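Local coordinates for sulfurtransferase (Azotobacter vinelandii, PDB 1E0C), which catalyses, as a rhodanese, the transfer of sulfur from thiosulfate to cyanide, probably through an enzyme-bound persulfide, at residues W100-D103 and V104-Q107; T209-A212 and G213-E217. All blocks are in the same frame, centred on the assembly; numbering follows the deposited sequence.

Contact 1: residues W100-D103 and V104-Q107; sequences WLLD and VIGQ
Val104 lays its CG2 methyl over one face of the Trp100 indole, 4.1 Å from the centroid of the five-membered ring, a CH-pi contact made one helical turn on. Trp100 holds CG anti to its own backbone N (chi1 159°), which swings the indole alongside the valine, whose slim CG2 branch fits between the ring and Trp100 O. On a different face of the helix, Leu102 CD2 packs 4.0 Å from Gln107 CB and 4.3 Å from Ile105 CD1. The helix ends in a Schellman motif: Gln107 N reaches back to Leu102 O (2.8 Å) and Gly106 N to Asp103 O (3.0 Å). Gly106 suits the turn because its positive phi would press a CB against the preceding carbonyl oxygen. In contrast to this close packing, the Asp103 side is partly open and joined through water. There a water donates to both Asp103 OD1 and Gln107 O, while Tyr110 and Tyr240 also hydrogen-bond the carboxylate. Gln107 turns its amide away to the carbonyls of Arg109 and Ala82. The whole turn closes helix 93-104 ahead of strand 110-113, with Leu102 and Ile105 against Phe73 of helix 66-76 and Leu102 and Gln107 against Tyr84 of strand 83-87.

Contact 2: residues T209-A212 and G213-E217; sequences TDIA and GRLEE
Asp210 and Arg214 meet one turn apart in a salt bridge, NH1 of Arg214 lying 2.9 Å from Asp210 OD2 with an N-H...O angle of 155°. The oxygen is approached on its anti side and lies almost in the guanidinium plane, though the carboxylate plane is turned 45° from it. Arg214 can curl back this way because its chain bends at chi2 and chi3, bringing CG and CD each to 3.5 Å from Asp210 OD2. The other edge of the guanidinium grips Glu217 side-on: NE meets OE1 at 2.9 Å and NH2 meets OE2 at 2.8 Å. Further out, Arg208 forms a salt bridge with Asp210 OD1, giving the aspartate a second positive partner. On the buried side of helix 211-217, Ile211 CG1 and Leu215 CG pack at 4.1 Å, branched apolar chains suited to lying against Ile242 of helix 235-245. A weak backbone bond from Arg214 N to Asp210 O, and another from Glu217 N to Gly213 O, space the three charged residues along the helix. With alanine in place of Arg214, Asp210 would probably keep only Arg208 of these two cations, and Glu217 would be freer to turn. One cation held between two carboxylates thus ties the N-cap residue to the helix and on to Glu217, and its positive charge is likely to favour the ionised form of both acids.

In the fold
Contact 1 comes first along the chain, in the first rhodanese-like domain, and contact 2 follows in the second; their centres are about 26 Å apart and their nearest atoms about 15 Å, so they do not touch. Residues 100-107 close helix 93-104 beside the five-stranded parallel sheet, whereas residues 209-217 lead into and make up helix 211-217, ahead of strand 225-228 of the four-stranded one. Contact 1 is buried nearer the centre of the chain and reaches across to the second domain through Tyr240; contact 2 lies farther out. Helix 235-245 relates them, carrying both Tyr240, which meets Trp100 and Asp103, and Ile242, which meets Ile211 and Leu215. That suits a protein built of two rhodanese-like domains packed together.

Contact 1: residues W100-D103 and V104-Q107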
ATOM      1  N   TRP A 100       2.533  -2.906  -2.479  1.00 10.40           N
ATOM      2  CA  TRP A 100       3.506  -3.749  -1.753  1.00 11.35           C
ATOM      3  C   TRP A 100       3.359  -5.196  -2.214  1.00 10.03           C
ATOM      4  O   TRP A 100       4.354  -5.877  -2.468  1.00  9.44           O
ATOM      5  CB  TRP A 100       3.302  -3.581  -0.252  1.00  8.53           C
ATOM      6  CG  TRP A 100       3.845  -4.700   0.580  1.00 10.20           C
ATOM      7  CD1 TRP A 100       5.142  -4.952   0.903  1.00  9.72           C
ATOM      8  CD2 TRP A 100       3.066  -5.744   1.188  1.00  8.44           C
ATOM      9  NE1 TRP A 100       5.226  -6.078   1.689  1.00 11.68           N
ATOM     10  CE2 TRP A 100       3.961  -6.579   1.880  1.00 12.57           C
ATOM     11  CE3 TRP A 100       1.699  -6.034   1.221  1.00  9.69           C
ATOM     12  CZ2 TRP A 100       3.537  -7.709   2.576  1.00 12.83           C
ATOM     13  CZ3 TRP A 100       1.272  -7.141   1.929  1.00 10.66           C
ATOM     14  CH2 TRP A 100       2.190  -7.966   2.599  1.00 15.63           C
ATOM     15  N   LEU A 101       2.125  -5.649  -2.481  1.00  9.72           N
ATOM     16  CA  LEU A 101       1.957  -7.009  -3.014  1.00 11.04           C
ATOM     17  C   LEU A 101       2.557  -7.140  -4.402  1.00  9.89           C
ATOM     18  O   LEU A 101       3.113  -8.174  -4.776  1.00 11.29           O
ATOM     19  CB  LEU A 101       0.492  -7.431  -3.013  1.00  8.59           C
ATOM     20  CG  LEU A 101      -0.116  -7.833  -1.667  1.00 14.87           C
ATOM     21  CD1 LEU A 101      -1.591  -8.181  -1.840  1.00 12.08           C
ATOM     22  CD2 LEU A 101       0.637  -9.024  -1.066  1.00 12.44           C
ATOM     23  N   LEU A 102       2.447  -6.092  -5.226  1.00  9.96           N
ATOM     24  CA  LEU A 102       3.099  -6.118  -6.534  1.00 10.39           C
ATOM     25  C   LEU A 102       4.606  -6.262  -6.391  1.00 10.25           C
ATOM     26  O   LEU A 102       5.251  -6.994  -7.144  1.00 11.61           O
ATOM     27  CB  LEU A 102       2.757  -4.854  -7.320  1.00  8.14           C
ATOM     28  CG  LEU A 102       1.309  -4.734  -7.815  1.00 12.37           C
ATOM     29  CD1 LEU A 102       1.148  -3.402  -8.546  1.00 10.78           C
ATOM     30  CD2 LEU A 102       0.978  -5.890  -8.765  1.00  7.46           C
ATOM     31  N   ASP A 103       5.190  -5.618  -5.365  1.00 11.02           N
ATOM     32  CA  ASP A 103       6.622  -5.841  -5.130  1.00  7.09           C
ATOM     33  C   ASP A 103       6.871  -7.282  -4.678  1.00  8.70           C
ATOM     34  O   ASP A 103       7.843  -7.903  -5.097  1.00 11.72           O
ATOM     35  CB  ASP A 103       7.131  -4.888  -4.039  1.00 11.86           C
ATOM     36  CG  ASP A 103       7.251  -3.467  -4.578  1.00 14.90           C
ATOM     37  OD1 ASP A 103       7.407  -3.323  -5.805  1.00 12.00           O
ATOM     38  OD2 ASP A 103       7.198  -2.541  -3.746  1.00 12.96           O
ATOM     39  N   VAL A 104       5.960  -7.812  -3.871  1.00  9.11           N
ATOM     40  CA  VAL A 104       6.077  -9.196  -3.410  1.00 10.24           C
ATOM     41  C   VAL A 104       6.065 -10.177  -4.574  1.00 15.31           C
ATOM     42  O   VAL A 104       6.844 -11.132  -4.565  1.00 12.33           O
ATOM     43  CB  VAL A 104       4.997  -9.554  -2.390  1.00 10.46           C
ATOM     44  CG1 VAL A 104       4.981 -11.056  -2.088  1.00 13.79           C
ATOM     45  CG2 VAL A 104       5.210  -8.795  -1.076  1.00 10.56           C
ATOM     46  N   ILE A 105       5.253  -9.932  -5.605  1.00 11.74           N
ATOM     47  CA  ILE A 105       5.246 -10.841  -6.752  1.00 11.34           C
ATOM     48  C   ILE A 105       6.251 -10.480  -7.820  1.00 13.71           C
ATOM     49  O   ILE A 105       6.337 -11.142  -8.861  1.00 12.53           O
ATOM     50  CB  ILE A 105       3.843 -11.016  -7.347  1.00 11.81           C
ATOM     51  CG1 ILE A 105       3.410  -9.783  -8.146  1.00 11.56           C
ATOM     52  CG2 ILE A 105       2.847 -11.314  -6.236  1.00  9.16           C
ATOM     53  CD1 ILE A 105       2.160 -10.038  -8.980  1.00 11.93           C
ATOM     54  N   GLY A 106       7.073  -9.457  -7.586  1.00 14.87           N
ATOM     55  CA  GLY A 106       8.145  -9.120  -8.507  1.00 11.85           C
ATOM     56  C   GLY A 106       7.683  -8.263  -9.675  1.00 14.11           C
ATOM     57  O   GLY A 106       8.427  -8.129 -10.653  1.00 14.17           O
ATOM     58  N   GLN A 107       6.468  -7.730  -9.607  1.00  9.17           N
ATOM     59  CA  GLN A 107       6.005  -6.850 -10.699  1.00 10.98           C
ATOM     60  C   GLN A 107       6.808  -5.548 -10.660  1.00 19.80           C
ATOM     61  O   GLN A 107       6.838  -4.895  -9.614  1.00 18.16           O
ATOM     62  CB  GLN A 107       4.523  -6.537 -10.511  1.00 14.33           C
ATOM     63  CG  GLN A 107       3.967  -5.471 -11.441  1.00 11.48           C
ATOM     64  CD  GLN A 107       3.961  -5.891 -12.896  1.00 12.92           C
ATOM     65  OE1 GLN A 107       4.068  -7.073 -13.234  1.00 13.45           O
ATOM     66  NE2 GLN A 107       3.817  -4.928 -13.804  1.00 12.45           N
TER
HETATM   67  O   HOH W   1       8.651  -4.563  -7.725  1.00 15.84           O

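Contact 2: residues T209-A212 and G213-E217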
ATOM      1  N   THR A 209       1.651  17.735  -1.032  1.00  9.48           N
ATOM      2  CA  THR A 209       2.808  18.032  -1.869  1.00 12.53           C
ATOM      3  C   THR A 209       4.070  18.325  -1.065  1.00 10.76           C
ATOM      4  O   THR A 209       5.168  18.229  -1.628  1.00 12.26           O
ATOM      5  CB  THR A 209       2.530  19.219  -2.819  1.00 23.20           C
ATOM      6  OG1 THR A 209       2.158  20.349  -2.024  1.00 18.16           O
ATOM      7  CG2 THR A 209       1.386  18.860  -3.761  1.00 25.81           C
ATOM      8  N   ASP A 210       3.908  18.619   0.210  1.00 13.20           N
ATOM      9  CA  ASP A 210       5.026  18.932   1.099  1.00 12.65           C
ATOM     10  C   ASP A 210       5.470  17.706   1.881  1.00 17.04           C
ATOM     11  O   ASP A 210       6.182  17.819   2.878  1.00 10.98           O
ATOM     12  CB  ASP A 210       4.612  20.029   2.094  1.00 10.18           C
ATOM     13  CG  ASP A 210       3.492  19.629   3.029  1.00 17.65           C
ATOM     14  OD1 ASP A 210       2.522  18.945   2.608  1.00 13.11           O
ATOM     15  OD2 ASP A 210       3.549  20.006   4.229  1.00 13.60           O
ATOM     16  N   ILE A 211       5.085  16.520   1.413  1.00 12.03           N
ATOM     17  CA  ILE A 211       5.358  15.294   2.160  1.00  8.56           C
ATOM     18  C   ILE A 211       6.826  15.077   2.465  1.00  8.68           C
ATOM     19  O   ILE A 211       7.162  14.640   3.573  1.00 10.65           O
ATOM     20  CB  ILE A 211       4.771  14.084   1.405  1.00 10.33           C
ATOM     21  CG1 ILE A 211       4.877  12.804   2.243  1.00  6.91           C
ATOM     22  CG2 ILE A 211       5.443  13.900   0.055  1.00 10.99           C
ATOM     23  CD1 ILE A 211       3.994  12.845   3.484  1.00 11.61           C
ATOM     24  N   ALA A 212       7.731  15.333   1.521  1.00  8.38           N
ATOM     25  CA  ALA A 212       9.148  15.076   1.766  1.00 10.54           C
ATOM     26  C   ALA A 212       9.666  15.817   2.992  1.00 11.03           C
ATOM     27  O   ALA A 212      10.314  15.215   3.855  1.00 10.52           O
ATOM     28  CB  ALA A 212       9.987  15.377   0.542  1.00 10.21           C
ATOM     29  N   GLY A 213       9.415  17.117   3.059  1.00 10.76           N
ATOM     30  CA  GLY A 213       9.830  17.924   4.205  1.00 16.23           C
ATOM     31  C   GLY A 213       9.281  17.388   5.517  1.00 13.29           C
ATOM     32  O   GLY A 213       9.944  17.416   6.560  1.00 11.39           O
ATOM     33  N   ARG A 214       8.026  16.933   5.500  1.00  9.70           N
ATOM     34  CA  ARG A 214       7.401  16.428   6.721  1.00  9.39           C
ATOM     35  C   ARG A 214       8.042  15.123   7.171  1.00  8.47           C
ATOM     36  O   ARG A 214       8.238  14.862   8.361  1.00 11.41           O
ATOM     37  CB  ARG A 214       5.893  16.273   6.497  1.00  7.13           C
ATOM     38  CG  ARG A 214       5.184  17.512   5.984  1.00  9.22           C
ATOM     39  CD  ARG A 214       5.113  18.630   7.014  1.00  8.29           C
ATOM     40  NE  ARG A 214       6.398  19.321   7.165  1.00 10.53           N
ATOM     41  CZ  ARG A 214       6.874  20.212   6.315  1.00 13.66           C
ATOM     42  NH1 ARG A 214       6.165  20.569   5.246  1.00 11.72           N
ATOM     43  NH2 ARG A 214       8.053  20.782   6.543  1.00 12.99           N
ATOM     44  N   LEU A 215       8.396  14.268   6.207  1.00  6.77           N
ATOM     45  CA  LEU A 215       9.063  13.018   6.551  1.00  9.21           C
ATOM     46  C   LEU A 215      10.472  13.315   7.080  1.00 11.56           C
ATOM     47  O   LEU A 215      10.892  12.716   8.061  1.00 10.30           O
ATOM     48  CB  LEU A 215       9.147  12.085   5.348  1.00  8.59           C
ATOM     49  CG  LEU A 215       7.799  11.609   4.791  1.00  9.42           C
ATOM     50  CD1 LEU A 215       8.046  10.634   3.640  1.00 16.01           C
ATOM     51  CD2 LEU A 215       6.936  10.983   5.870  1.00 12.92           C
ATOM     52  N   GLU A 216      11.119  14.328   6.510  1.00  9.33           N
ATOM     53  CA  GLU A 216      12.477  14.665   6.934  1.00 10.48           C
ATOM     54  C   GLU A 216      12.508  15.218   8.346  1.00  8.37           C
ATOM     55  O   GLU A 216      13.444  14.918   9.102  1.00 11.88           O
ATOM     56  CB  GLU A 216      13.126  15.623   5.936  1.00 10.79           C
ATOM     57  CG  GLU A 216      13.569  14.962   4.640  1.00  9.47           C
ATOM     58  CD  GLU A 216      13.425  15.853   3.426  1.00 14.10           C
ATOM     59  OE1 GLU A 216      13.223  17.078   3.589  1.00 11.19           O
ATOM     60  OE2 GLU A 216      13.562  15.334   2.298  1.00 11.11           O
ATOM     61  N   GLU A 217      11.446  15.894   8.766  1.00  8.30           N
ATOM     62  CA  GLU A 217      11.344  16.395  10.139  1.00  9.07           C
ATOM     63  C   GLU A 217      11.354  15.256  11.149  1.00 14.30           C
ATOM     64  O   GLU A 217      11.661  15.426  12.327  1.00 12.83           O
ATOM     65  CB  GLU A 217      10.039  17.201  10.288  1.00 10.98           C
ATOM     66  CG  GLU A 217      10.195  18.612   9.730  1.00 14.03           C
ATOM     67  CD  GLU A 217       8.891  19.329   9.497  1.00 13.11           C
ATOM     68  OE1 GLU A 217       7.808  18.713   9.598  1.00 10.93           O
ATOM     69  OE2 GLU A 217       8.939  20.548   9.199  1.00 12.22           O
TER